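Local atomic coordinates of particle-associated glycoside hydrolase (Acinetobacter phage Fri1, PDB entry 6C72), a protein that depolymerises the capsular polysaccharide of Acinetobacter baumannii as a tailspike glycosidase, probably clearing the host capsule during virus entry. Residues E293-Y298 and L325-A330; A272-C277 and D310-V315; Y413-T418 and N436-Q441; A137-K142 and Q188-P193; T402-D407 and G425-D430. One frame throughout, in Å; residues are numbered along the deposited sequence.

From the N terminus, contact 4 closes first, pairing 137-142 with 188-193 near the start of the parallel beta-helix. Next come two crossed loops: 272-277 opens contact 2, 293-298 opens contact 1, then 310-315 closes contact 2 before 325-330 closes contact 1. Further on, contacts 5 and 3 cross in the same way, with 402-407, 413-418, 425-430 and 436-441 following in turn; their centres are about 17 Å apart. Contacts 2, 4 and 5 join strands of successive coils, contact 1 joins loops between strands, and contact 3 packs a helical turn on a strand. Centres of contacts 4 and 5 lie about 43 Å apart, on opposite sides of the chain's centre.

Contact 1. Residues E293-Y298 and L325-A330; sequences ELTWVY and LASAGA
The carbonyl oxygen of W296 is approached by two groups: water 2 donates to W296 O at 2.7 Å and also donates to A328 O, while A330 CA makes a C-H...O contact with W296 O at 3.3 Å. No direct conventional hydrogen bond joins 293-298 to 325-330, and waters supply the polar links. Water 3 donates to both V297 O and G329 O, each at 2.8 Å. Water 1 sits at the indole edge, accepting from W296 NE1 at 2.9 Å and donating to L325 O at 3.0 Å.

The apolar part centres on the indole. A330 CB stands over one face of its six-membered ring, 3.3 Å from the centroid and only 3° off the normal, which is the evidence for a CH-pi contact. Placed between its backbone N and carbonyl carbon (chi1 45°), W296 CG swings the ring under this methyl. S327 CB comes obliquely to W296 NE1 at 3.4 Å. S327 OG is hydrogen-bonded to P292 O, beside T295 CA. Beyond it, T295 CG2 lies against A328 O and CB.

A type II turn from S327 to A330, closed by the A330 N to S327 O bond, presents the methyl to the ring. The segments follow strands 286-289 and 321-324, which pair in parallel, so this is the water-bridged stacking of loops from adjacent coils of a parallel beta-helix.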
# COMPACT_ATOMS: atom_id res chain seq x y z
N GLU A 293 -16.57 25.79 22.67
CA GLU A 293 -17.44 26.96 22.67
C GLU A 293 -17.79 27.42 21.26
O GLU A 293 -18.84 28.04 21.07
CB GLU A 293 -16.77 28.10 23.45
CG GLU A 293 -15.51 28.67 22.78
CD GLU A 293 -14.24 27.82 22.96
OE1 GLU A 293 -14.29 26.71 23.54
OE2 GLU A 293 -13.16 28.30 22.53
N LEU A 294 -16.96 27.09 20.27
CA LEU A 294 -17.24 27.40 18.87
C LEU A 294 -17.94 26.19 18.28
O LEU A 294 -17.31 25.30 17.69
CB LEU A 294 -15.96 27.73 18.13
CG LEU A 294 -15.17 28.94 18.66
CD1 LEU A 294 -13.82 28.97 17.94
CD2 LEU A 294 -15.96 30.23 18.42
N THR A 295 -19.26 26.17 18.41
CA THR A 295 -20.05 24.99 18.06
C THR A 295 -19.89 24.65 16.58
O THR A 295 -19.76 25.53 15.72
CB THR A 295 -21.51 25.23 18.42
OG1 THR A 295 -21.99 26.40 17.74
CG2 THR A 295 -21.63 25.44 19.93
N TRP A 296 -19.92 23.35 16.27
CA TRP A 296 -19.62 22.87 14.93
C TRP A 296 -20.51 21.66 14.61
O TRP A 296 -21.32 21.21 15.42
CB TRP A 296 -18.13 22.55 14.79
CG TRP A 296 -17.57 21.77 15.95
CD1 TRP A 296 -17.06 22.28 17.12
CD2 TRP A 296 -17.53 20.34 16.08
NE1 TRP A 296 -16.66 21.24 17.94
CE2 TRP A 296 -16.95 20.05 17.33
CE3 TRP A 296 -17.91 19.29 15.25
CZ2 TRP A 296 -16.74 18.74 17.77
CZ3 TRP A 296 -17.70 17.99 15.68
CH2 TRP A 296 -17.13 17.73 16.94
N VAL A 297 -20.35 21.12 13.40
CA VAL A 297 -21.27 20.10 12.89
C VAL A 297 -20.63 18.72 12.94
O VAL A 297 -21.10 17.82 13.65
CB VAL A 297 -21.74 20.44 11.47
CG1 VAL A 297 -22.83 19.45 11.01
CG2 VAL A 297 -22.23 21.90 11.40
N TYR A 298 -19.56 18.52 12.17
CA TYR A 298 -18.83 17.26 12.17
C TYR A 298 -17.34 17.53 12.29
O TYR A 298 -16.88 18.67 12.24
CB TYR A 298 -19.08 16.43 10.90
CG TYR A 298 -20.53 16.22 10.52
CD1 TYR A 298 -21.42 15.62 11.41
CD2 TYR A 298 -21.00 16.57 9.25
CE1 TYR A 298 -22.74 15.41 11.06
CE2 TYR A 298 -22.32 16.34 8.88
CZ TYR A 298 -23.18 15.77 9.80
OH TYR A 298 -24.49 15.53 9.46
N LEU A 325 -13.40 17.26 21.03
CA LEU A 325 -14.01 17.35 22.34
C LEU A 325 -15.51 17.59 22.16
O LEU A 325 -15.95 18.11 21.13
CB LEU A 325 -13.40 18.47 23.19
CG LEU A 325 -11.88 18.41 23.42
CD1 LEU A 325 -11.37 19.70 24.09
CD2 LEU A 325 -11.50 17.18 24.22
N ALA A 326 -16.28 17.18 23.16
CA ALA A 326 -17.72 17.34 23.08
C ALA A 326 -18.06 18.82 22.87
O ALA A 326 -17.41 19.71 23.42
CB ALA A 326 -18.39 16.81 24.35
N SER A 327 -19.06 19.07 22.03
CA SER A 327 -19.52 20.42 21.76
C SER A 327 -21.02 20.43 21.53
O SER A 327 -21.57 19.47 20.97
CB SER A 327 -18.79 21.02 20.56
OG SER A 327 -19.14 22.38 20.40
N ALA A 328 -21.69 21.50 21.97
CA ALA A 328 -23.15 21.58 21.88
C ALA A 328 -23.63 21.46 20.43
O ALA A 328 -23.30 22.31 19.59
CB ALA A 328 -23.63 22.89 22.51
N GLY A 329 -24.43 20.43 20.16
CA GLY A 329 -24.95 20.17 18.83
C GLY A 329 -24.01 19.46 17.89
O GLY A 329 -24.44 19.07 16.79
N ALA A 330 -22.75 19.26 18.27
CA ALA A 330 -21.76 18.66 17.39
C ALA A 330 -21.82 17.14 17.42
O ALA A 330 -22.11 16.53 18.45
CB ALA A 330 -20.36 19.12 17.80
O HOH W 1 -15.14 20.89 20.34
O HOH W 2 -23.32 22.67 16.40
O HOH W 3 -23.87 17.99 14.28

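Contact 2. Residues A272-C277 and D310-V315; sequences AALVYC and DTVYNV
Strands 272-275 and 312-315 run at 117° to each other, with axes 7.8 Å apart at closest, and only past the corner at Y276 do the chains pair, C277 bridging V312 in parallel. Such a corner between two faces is a feature of the parallel beta-helix. C277 N donates to T311 O at 3.0 Å, and Y313 N returns a weak bond to C277 O.

Inside the bend, V312 CG2 presses on the backbone of V275, 3.4 Å from V275 C. L274 and V315 meet tip to tip, L274 CD1 lying 3.8 Å from V315 CG2. On the other side of the bend, Y276 CG lies anti to its own N (chi1 -173°), and the phenol ring extends across D310. D310 CA sits over one ring face, 4.0 Å from the centroid, a CH-pi contact. The D310 carboxylate is turned 50° from that ring; R247 makes a salt bridge to OD1 and N305 a hydrogen bond to OD2. R167 of the second subunit packs on both Y276 and D310. Y313 stacks on H278, a zinc-binding residue of this protein. Beside D310, V275 points the same way, its CG1 3.2 Å from D310 OD2.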
# COMPACT_ATOMS: atom_id res chain seq x y z
N ALA A 272 -12.57 19.97 7.71
CA ALA A 272 -12.26 19.81 6.30
C ALA A 272 -13.35 18.96 5.65
O ALA A 272 -13.97 18.13 6.31
CB ALA A 272 -10.89 19.15 6.10
N ALA A 273 -13.56 19.17 4.35
CA ALA A 273 -14.59 18.42 3.65
C ALA A 273 -14.12 18.06 2.25
O ALA A 273 -13.53 18.90 1.55
CB ALA A 273 -15.91 19.20 3.57
N LEU A 274 -14.34 16.81 1.87
CA LEU A 274 -14.16 16.34 0.50
C LEU A 274 -15.55 16.14 -0.07
O LEU A 274 -16.33 15.34 0.46
CB LEU A 274 -13.36 15.04 0.45
CG LEU A 274 -12.02 15.00 1.19
CD1 LEU A 274 -11.24 13.76 0.78
CD2 LEU A 274 -11.21 16.24 0.90
N VAL A 275 -15.86 16.84 -1.17
CA VAL A 275 -17.20 16.87 -1.73
C VAL A 275 -17.25 16.30 -3.14
O VAL A 275 -18.19 15.57 -3.48
CB VAL A 275 -17.74 18.31 -1.71
CG1 VAL A 275 -19.12 18.38 -2.32
CG2 VAL A 275 -17.75 18.84 -0.28
N TYR A 276 -16.23 16.56 -3.96
CA TYR A 276 -16.22 16.08 -5.34
C TYR A 276 -14.76 16.07 -5.79
O TYR A 276 -14.22 17.12 -6.17
CB TYR A 276 -17.08 16.98 -6.22
CG TYR A 276 -17.32 16.54 -7.67
CD1 TYR A 276 -16.77 15.38 -8.20
CD2 TYR A 276 -18.11 17.34 -8.50
CE1 TYR A 276 -17.01 15.03 -9.51
CE2 TYR A 276 -18.35 17.00 -9.81
CZ TYR A 276 -17.80 15.85 -10.32
OH TYR A 276 -18.06 15.52 -11.64
N CYS A 277 -14.12 14.90 -5.72
CA CYS A 277 -12.69 14.77 -5.99
C CYS A 277 -12.32 13.30 -5.90
O CYS A 277 -13.08 12.48 -5.37
CB CYS A 277 -11.84 15.59 -5.02
SG CYS A 277 -12.17 15.24 -3.25
N ASP A 310 -21.70 15.13 -7.61
CA ASP A 310 -20.59 15.01 -6.66
C ASP A 310 -20.24 13.54 -6.41
O ASP A 310 -21.12 12.69 -6.23
CB ASP A 310 -20.95 15.66 -5.33
CG ASP A 310 -21.00 17.16 -5.39
OD1 ASP A 310 -20.58 17.77 -6.40
OD2 ASP A 310 -21.49 17.73 -4.39
N THR A 311 -18.94 13.26 -6.38
CA THR A 311 -18.49 11.93 -6.01
C THR A 311 -17.09 12.05 -5.42
O THR A 311 -16.32 12.93 -5.82
CB THR A 311 -18.52 10.96 -7.21
OG1 THR A 311 -18.20 9.64 -6.75
CG2 THR A 311 -17.52 11.37 -8.28
N VAL A 312 -16.79 11.21 -4.43
CA VAL A 312 -15.48 11.18 -3.78
C VAL A 312 -15.02 9.74 -3.67
O VAL A 312 -15.77 8.89 -3.20
CB VAL A 312 -15.49 11.84 -2.39
CG1 VAL A 312 -14.11 11.68 -1.77
CG2 VAL A 312 -15.83 13.31 -2.52
N TYR A 313 -13.79 9.48 -4.09
CA TYR A 313 -13.26 8.13 -4.00
C TYR A 313 -11.74 8.21 -4.06
O TYR A 313 -11.18 9.23 -4.46
CB TYR A 313 -13.84 7.22 -5.10
CG TYR A 313 -13.72 7.75 -6.51
CD1 TYR A 313 -14.63 8.68 -7.00
CD2 TYR A 313 -12.71 7.31 -7.35
CE1 TYR A 313 -14.53 9.17 -8.28
CE2 TYR A 313 -12.60 7.79 -8.65
CZ TYR A 313 -13.52 8.72 -9.10
OH TYR A 313 -13.42 9.22 -10.39
N ASN A 314 -11.08 7.12 -3.64
CA ASN A 314 -9.62 7.01 -3.63
C ASN A 314 -9.01 8.07 -2.70
O ASN A 314 -8.36 9.01 -3.13
CB ASN A 314 -9.05 7.13 -5.06
CG ASN A 314 -9.68 6.12 -6.05
OD1 ASN A 314 -10.32 5.15 -5.65
ND2 ASN A 314 -9.45 6.34 -7.35
N VAL A 315 -9.23 7.87 -1.40
CA VAL A 315 -8.72 8.77 -0.38
C VAL A 315 -7.90 7.95 0.61
O VAL A 315 -8.36 6.91 1.08
CB VAL A 315 -9.85 9.51 0.35
CG1 VAL A 315 -9.28 10.47 1.39
CG2 VAL A 315 -10.74 10.25 -0.66

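Contact 3. Residues Y413-T418 and N436-Q441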
# COMPACT_ATOMS: atom_id res chain seq x y z
N TYR A 413 -21.91 1.83 17.42
CA TYR A 413 -23.27 2.23 17.73
C TYR A 413 -24.09 2.11 16.45
O TYR A 413 -23.67 2.62 15.41
CB TYR A 413 -23.31 3.66 18.28
CG TYR A 413 -24.68 4.30 18.19
CD1 TYR A 413 -25.70 3.92 19.06
CD2 TYR A 413 -24.95 5.26 17.22
CE1 TYR A 413 -26.96 4.49 18.96
CE2 TYR A 413 -26.20 5.83 17.12
CZ TYR A 413 -27.20 5.45 17.98
OH TYR A 413 -28.45 6.03 17.87
N ASN A 414 -25.21 1.39 16.52
CA ASN A 414 -26.20 1.40 15.45
C ASN A 414 -25.60 0.99 14.11
O ASN A 414 -25.99 1.49 13.05
CB ASN A 414 -26.86 2.79 15.34
CG ASN A 414 -28.16 2.78 14.56
OD1 ASN A 414 -28.91 1.81 14.59
ND2 ASN A 414 -28.42 3.88 13.85
N THR A 415 -24.61 0.09 14.13
CA THR A 415 -23.87 -0.29 12.94
C THR A 415 -24.25 -1.70 12.49
O THR A 415 -24.56 -2.57 13.32
CB THR A 415 -22.36 -0.18 13.21
OG1 THR A 415 -22.08 1.17 13.58
CG2 THR A 415 -21.55 -0.52 12.00
N LEU A 416 -24.27 -1.92 11.17
CA LEU A 416 -24.56 -3.22 10.57
C LEU A 416 -23.46 -3.56 9.58
O LEU A 416 -23.01 -2.69 8.83
CB LEU A 416 -25.90 -3.21 9.85
CG LEU A 416 -27.15 -2.80 10.62
CD1 LEU A 416 -28.27 -2.46 9.64
CD2 LEU A 416 -27.58 -3.93 11.57
N VAL A 417 -23.00 -4.81 9.60
CA VAL A 417 -21.99 -5.27 8.66
C VAL A 417 -22.45 -6.60 8.08
O VAL A 417 -23.50 -7.13 8.45
CB VAL A 417 -20.58 -5.40 9.30
CG1 VAL A 417 -20.18 -4.11 10.02
CG2 VAL A 417 -20.48 -6.62 10.23
N THR A 418 -21.66 -7.14 7.16
CA THR A 418 -21.89 -8.49 6.67
C THR A 418 -20.67 -9.33 6.99
O THR A 418 -19.68 -8.85 7.56
CB THR A 418 -22.19 -8.49 5.17
OG1 THR A 418 -20.97 -8.46 4.43
CG2 THR A 418 -23.04 -7.30 4.78
N ASN A 436 -24.62 -6.30 20.58
CA ASN A 436 -24.17 -5.71 19.33
C ASN A 436 -24.27 -6.75 18.22
O ASN A 436 -23.48 -7.69 18.18
CB ASN A 436 -22.74 -5.19 19.43
CG ASN A 436 -22.35 -4.34 18.23
OD1 ASN A 436 -22.96 -4.47 17.17
ND2 ASN A 436 -21.35 -3.48 18.39
N ILE A 437 -25.20 -6.52 17.29
CA ILE A 437 -25.45 -7.47 16.22
C ILE A 437 -24.23 -7.67 15.33
O ILE A 437 -24.11 -8.71 14.67
CB ILE A 437 -26.67 -6.99 15.40
CG1 ILE A 437 -27.16 -8.09 14.45
CG2 ILE A 437 -26.35 -5.66 14.67
CD1 ILE A 437 -28.46 -7.78 13.78
N VAL A 438 -23.30 -6.71 15.31
CA VAL A 438 -22.08 -6.87 14.52
C VAL A 438 -21.36 -8.15 14.92
O VAL A 438 -20.75 -8.83 14.08
CB VAL A 438 -21.16 -5.64 14.69
CG1 VAL A 438 -19.76 -5.89 14.11
CG2 VAL A 438 -21.78 -4.40 14.06
N ALA A 439 -21.43 -8.52 16.20
CA ALA A 439 -20.75 -9.73 16.65
C ALA A 439 -21.31 -10.99 16.02
O ALA A 439 -20.59 -11.99 15.94
CB ALA A 439 -20.81 -9.83 18.18
N THR A 440 -22.55 -10.97 15.54
CA THR A 440 -23.12 -12.14 14.87
C THR A 440 -23.03 -12.04 13.35
O THR A 440 -23.41 -12.99 12.66
CB THR A 440 -24.60 -12.35 15.27
OG1 THR A 440 -25.43 -11.37 14.64
CG2 THR A 440 -24.78 -12.26 16.78
N GLN A 441 -22.53 -10.93 12.82
CA GLN A 441 -22.49 -10.69 11.39
C GLN A 441 -21.09 -10.77 10.81
O GLN A 441 -20.89 -11.37 9.76
CB GLN A 441 -23.06 -9.31 11.07
CG GLN A 441 -24.51 -9.13 11.40
CD GLN A 441 -24.94 -7.69 11.18
OE1 GLN A 441 -24.14 -6.76 11.34
NE2 GLN A 441 -26.20 -7.50 10.82
O HOH W 4 -23.49 -1.79 16.27
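Q441 and V417 form the tight end of this contact. V417 N donates to Q441 OE1 at 2.9 Å, and at 171° the N-H points almost straight at the oxygen. The nitrogen nevertheless stands 40° out of the plane of the Q441 amide, so the bond does not follow a lone pair. V417 O lies just 3.0 Å from the same Q441 OE1, a close approach of two acceptors that is not a hydrogen bond. The reach depends on an extended chain beyond Q441 CG (chi2 174°), which lays the side chain over the V417 backbone. V417 CG2 is also covered, by Q441 CB at 3.8 Å and, slightly farther off, by V438 CG1.

Strand 416-418 pairs in parallel with strand 392-394. On 416-418 lies the short, weakly bonded helix 438-441, with L416 nearest V438 and T418 nearest Q441, which is consistent with a helical turn taking the place of a further strand on this side of the beta-helix.

Toward the start of both segments the packing opens. I437 is exposed, and its CG2 merely crosses L416 CD2 at 3.8 Å. V438 CG2 still reaches T415 O at 3.4 Å, but the neighbouring polar link is through solvent: water 4 accepts from T415 N at 3.1 Å and donates to N436 OD1. That same N436 OD1 takes V438 N at 2.9 Å, the capping bond at the entry to the helix. T415 OG1 donates to Y413 O, within its own segment.

Contact 4. Residues A137-K142 and Q188-P193; sequences AKAMAK and QVYLVP
A139 spends both its backbone polar groups on the opposite segment. A139 N donates to V189 O at 2.9 Å, and L191 N donates to A139 O at 3.0 Å. A141 N continues the ladder to L191 O at 2.7 Å, and the N-H...O angles, 163° to 167°, show three nearly straight bonds. M140 N, which faces the other way, is met by Q114 OE1 of helix 110-122.

Water 5 adds a side-chain link: it accepts from Q188 NE2 at 2.8 Å and lies in donor position 3.0 Å from A139 O, although it has more acceptors within reach than protons. Q188 also turns to the second subunit, its amide bonding E160 and N164 there. K138 NZ is shared similarly, salt-bridged to D185 and to E160 of that subunit. At the far end, water 6 accepts from K142 N at 3.1 Å and has Y190 OH as a second neighbour at 2.8 Å; G200 O is another partner of this hydroxyl.

Apolar side chains pack on both faces of this ladder. A chi1 of -161° sets the Y190 ring opposite its own amide nitrogen and runs it along 137-142, where A141 CB approaches it obliquely, 3.5 Å from CE1. A139 O lies at the edge of the same ring. On the opposite sheet face, M140 CG rests on P193 CG.

Bridges A139-Y190 and M140-L191 are both parallel, and strand 188-192 pairs onward with 220-224. Such in-register stacking of one coil on the next is the hallmark of a parallel beta-helix.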
# COMPACT_ATOMS: atom_id res chain seq x y z
N ALA A 137 -6.12 39.30 2.37
CA ALA A 137 -6.02 39.32 0.92
C ALA A 137 -6.43 37.97 0.35
O ALA A 137 -5.69 36.99 0.51
CB ALA A 137 -4.60 39.65 0.48
N LYS A 138 -7.57 37.90 -0.33
CA LYS A 138 -7.99 36.64 -0.91
C LYS A 138 -7.36 36.51 -2.29
O LYS A 138 -7.13 37.50 -2.97
CB LYS A 138 -9.52 36.53 -0.98
CG LYS A 138 -10.21 37.48 -1.88
CD LYS A 138 -11.71 37.23 -1.83
CE LYS A 138 -12.45 38.04 -2.88
NZ LYS A 138 -13.87 37.60 -3.03
N ALA A 139 -7.03 35.28 -2.65
CA ALA A 139 -6.28 35.02 -3.87
C ALA A 139 -6.94 33.91 -4.65
O ALA A 139 -7.44 32.93 -4.08
CB ALA A 139 -4.82 34.65 -3.57
N MET A 140 -6.96 34.09 -5.95
CA MET A 140 -7.35 33.05 -6.88
C MET A 140 -6.06 32.36 -7.33
O MET A 140 -5.15 33.03 -7.83
CB MET A 140 -8.11 33.66 -8.05
CG MET A 140 -8.76 32.70 -9.00
SD MET A 140 -9.80 33.55 -10.23
CE MET A 140 -10.77 34.61 -9.15
N ALA A 141 -5.95 31.06 -7.06
CA ALA A 141 -4.78 30.31 -7.48
C ALA A 141 -4.69 30.26 -9.01
O ALA A 141 -5.70 30.28 -9.72
CB ALA A 141 -4.81 28.89 -6.91
N LYS A 142 -3.46 30.22 -9.51
CA LYS A 142 -3.19 30.09 -10.93
C LYS A 142 -2.21 28.94 -11.13
O LYS A 142 -1.44 28.60 -10.23
CB LYS A 142 -2.65 31.41 -11.50
CG LYS A 142 -3.59 32.60 -11.32
CD LYS A 142 -4.98 32.29 -11.89
CE LYS A 142 -6.05 33.26 -11.39
NZ LYS A 142 -5.99 34.58 -12.09
N GLN A 188 -13.75 32.86 0.60
CA GLN A 188 -12.64 31.96 0.87
C GLN A 188 -11.34 32.74 0.86
O GLN A 188 -11.28 33.87 0.36
CB GLN A 188 -12.58 30.80 -0.15
CG GLN A 188 -12.12 31.18 -1.54
CD GLN A 188 -13.20 31.92 -2.31
OE1 GLN A 188 -14.37 31.52 -2.31
NE2 GLN A 188 -12.82 33.00 -3.00
N VAL A 189 -10.29 32.14 1.43
CA VAL A 189 -8.98 32.77 1.37
C VAL A 189 -8.29 32.45 0.05
O VAL A 189 -7.85 33.36 -0.67
CB VAL A 189 -8.10 32.33 2.56
CG1 VAL A 189 -6.74 33.04 2.50
CG2 VAL A 189 -8.78 32.59 3.89
N TYR A 190 -8.24 31.17 -0.30
CA TYR A 190 -7.46 30.66 -1.43
C TYR A 190 -8.36 29.78 -2.29
O TYR A 190 -8.65 28.63 -1.94
CB TYR A 190 -6.25 29.88 -0.92
CG TYR A 190 -5.13 29.68 -1.92
CD1 TYR A 190 -4.96 30.56 -2.99
CD2 TYR A 190 -4.25 28.60 -1.80
CE1 TYR A 190 -3.93 30.39 -3.90
CE2 TYR A 190 -3.22 28.40 -2.71
CZ TYR A 190 -3.06 29.30 -3.75
OH TYR A 190 -2.03 29.11 -4.65
N LEU A 191 -8.81 30.30 -3.43
CA LEU A 191 -9.67 29.57 -4.35
C LEU A 191 -8.84 28.97 -5.48
O LEU A 191 -8.08 29.67 -6.15
CB LEU A 191 -10.75 30.49 -4.92
CG LEU A 191 -11.66 29.91 -6.00
CD1 LEU A 191 -12.52 28.77 -5.47
CD2 LEU A 191 -12.51 31.01 -6.63
N VAL A 192 -8.98 27.67 -5.69
CA VAL A 192 -8.29 27.04 -6.80
C VAL A 192 -9.32 26.71 -7.88
O VAL A 192 -9.98 25.67 -7.80
CB VAL A 192 -7.53 25.78 -6.37
CG1 VAL A 192 -6.65 25.30 -7.49
CG2 VAL A 192 -6.73 26.05 -5.09
N PRO A 193 -9.49 27.57 -8.89
CA PRO A 193 -10.55 27.37 -9.88
C PRO A 193 -10.35 26.07 -10.64
O PRO A 193 -9.27 25.47 -10.64
CB PRO A 193 -10.40 28.56 -10.83
CG PRO A 193 -9.63 29.55 -10.09
CD PRO A 193 -8.71 28.79 -9.16
O HOH W 5 -10.11 33.53 -2.88
O HOH W 6 -1.36 29.53 -7.30

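Contact 5. Residues T402-D407 and G425-D430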
# COMPACT_ATOMS: atom_id res chain seq x y z
N THR A 402 -6.56 -0.84 17.72
CA THR A 402 -6.76 -0.90 19.16
C THR A 402 -7.96 -0.04 19.52
O THR A 402 -8.07 1.11 19.08
CB THR A 402 -5.50 -0.44 19.91
OG1 THR A 402 -4.43 -1.36 19.65
CG2 THR A 402 -5.73 -0.35 21.44
N LEU A 403 -8.89 -0.61 20.25
CA LEU A 403 -9.97 0.16 20.85
C LEU A 403 -9.60 0.35 22.32
O LEU A 403 -9.65 -0.58 23.12
CB LEU A 403 -11.32 -0.54 20.67
CG LEU A 403 -12.00 -0.25 19.31
CD1 LEU A 403 -11.28 -0.92 18.13
CD2 LEU A 403 -13.47 -0.63 19.33
N TRP A 404 -9.17 1.57 22.67
CA TRP A 404 -8.69 1.82 24.02
C TRP A 404 -9.83 1.84 25.03
O TRP A 404 -9.61 1.56 26.21
CB TRP A 404 -7.91 3.14 24.09
CG TRP A 404 -6.58 3.12 23.37
CD1 TRP A 404 -6.20 3.89 22.30
CD2 TRP A 404 -5.44 2.31 23.70
NE1 TRP A 404 -4.91 3.61 21.94
CE2 TRP A 404 -4.42 2.64 22.78
CE3 TRP A 404 -5.19 1.34 24.67
CZ2 TRP A 404 -3.17 2.02 22.80
CZ3 TRP A 404 -3.96 0.73 24.69
CH2 TRP A 404 -2.96 1.07 23.76
N GLY A 405 -11.05 2.18 24.59
CA GLY A 405 -12.18 2.25 25.50
C GLY A 405 -12.03 3.29 26.59
O GLY A 405 -12.51 3.08 27.71
N LYS A 406 -11.39 4.41 26.29
CA LYS A 406 -11.24 5.47 27.28
C LYS A 406 -12.58 6.12 27.59
O LYS A 406 -12.86 6.46 28.75
CB LYS A 406 -10.23 6.50 26.79
CG LYS A 406 -8.83 5.92 26.55
CD LYS A 406 -7.85 6.93 25.96
CE LYS A 406 -6.55 6.24 25.53
NZ LYS A 406 -5.68 7.10 24.66
N ASP A 407 -13.43 6.28 26.58
CA ASP A 407 -14.75 6.87 26.79
C ASP A 407 -15.81 5.79 26.78
O ASP A 407 -16.05 5.13 27.80
CB ASP A 407 -15.04 7.93 25.73
CG ASP A 407 -16.15 8.88 26.14
OD1 ASP A 407 -16.61 8.80 27.30
OD2 ASP A 407 -16.57 9.71 25.30
N GLY A 425 -6.76 -9.36 14.20
CA GLY A 425 -5.53 -8.79 14.70
C GLY A 425 -5.68 -7.59 15.60
O GLY A 425 -4.69 -6.90 15.85
N ASN A 426 -6.89 -7.30 16.09
CA ASN A 426 -7.17 -6.10 16.87
C ASN A 426 -6.91 -6.31 18.36
O ASN A 426 -6.94 -7.44 18.86
CB ASN A 426 -8.62 -5.66 16.64
CG ASN A 426 -8.90 -5.34 15.17
OD1 ASN A 426 -8.55 -4.26 14.68
ND2 ASN A 426 -9.49 -6.29 14.46
N ARG A 427 -6.67 -5.21 19.07
CA ARG A 427 -6.58 -5.21 20.52
C ARG A 427 -7.81 -4.53 21.09
O ARG A 427 -8.01 -3.32 20.91
CB ARG A 427 -5.31 -4.51 21.00
CG ARG A 427 -4.07 -5.27 20.65
CD ARG A 427 -3.09 -5.18 21.79
NE ARG A 427 -2.84 -3.79 22.11
CZ ARG A 427 -1.76 -3.38 22.75
NH1 ARG A 427 -0.84 -4.26 23.13
NH2 ARG A 427 -1.58 -2.09 23.00
N PHE A 428 -8.62 -5.29 21.80
CA PHE A 428 -9.88 -4.81 22.36
C PHE A 428 -9.69 -4.61 23.87
O PHE A 428 -9.73 -5.57 24.64
CB PHE A 428 -11.01 -5.79 22.06
CG PHE A 428 -11.38 -5.87 20.59
CD1 PHE A 428 -11.88 -4.75 19.93
CD2 PHE A 428 -11.27 -7.06 19.89
CE1 PHE A 428 -12.24 -4.83 18.58
CE2 PHE A 428 -11.63 -7.14 18.55
CZ PHE A 428 -12.11 -6.03 17.89
N GLN A 429 -9.49 -3.36 24.28
CA GLN A 429 -9.37 -3.05 25.70
C GLN A 429 -10.75 -2.69 26.22
O GLN A 429 -11.29 -1.63 25.88
CB GLN A 429 -8.39 -1.91 25.97
CG GLN A 429 -8.17 -1.70 27.46
CD GLN A 429 -7.06 -0.72 27.78
OE1 GLN A 429 -6.01 -1.11 28.29
NE2 GLN A 429 -7.30 0.55 27.49
N ASP A 430 -11.32 -3.59 27.03
CA ASP A 430 -12.63 -3.45 27.66
C ASP A 430 -13.76 -3.38 26.64
O ASP A 430 -14.89 -3.03 27.01
CB ASP A 430 -12.72 -2.22 28.58
CG ASP A 430 -11.80 -2.30 29.80
OD1 ASP A 430 -11.54 -3.41 30.31
OD2 ASP A 430 -11.37 -1.23 30.28
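A parallel ladder between neighbouring coils of the beta-helix carries this contact, with T402 bridged to R427 and L403 to F428. L403 N donates to R427 O at 2.9 Å, and Q429 N donates to L403 O at 3.0 Å. One side chain extends the pattern: Q429 NE2 donates to W404 O at 2.8 Å, and an N-H...O angle of 170° makes it nearly straight. The nitrogen lies on a lone pair of that carbonyl, and W404 O lies within the amide plane of Q429, so the bond fixes the rotation of the amide. Trans about its first torsion (chi1 -174°), Q429 reaches along the backbone to this oxygen.

The same NE2 also lies in plane at the indole edge, 3.6 Å from W404 CE3. R427 brings its guanidinium to the far rim of the ring, NH2 3.5 Å from W404 CH2, with the two planes 72° apart; this steep tilt rules out a flat stack. T402 CG2 covers one indole face, while T402 OG1 touches R427 CB and bonds P342 O of the third subunit. On the other face of the ladder, the L403 and F428 side chains run side by side, L403 CD1 4.1 Å from F428 CE1.

W404 NE1 is hydrogen-bonded to E378, a residue known to bind zinc in this protein. P342 of the third subunit also packs on W404 and R427, an arrangement in keeping with the side-by-side trimer of parallel beta-helices known from phage tailspikes.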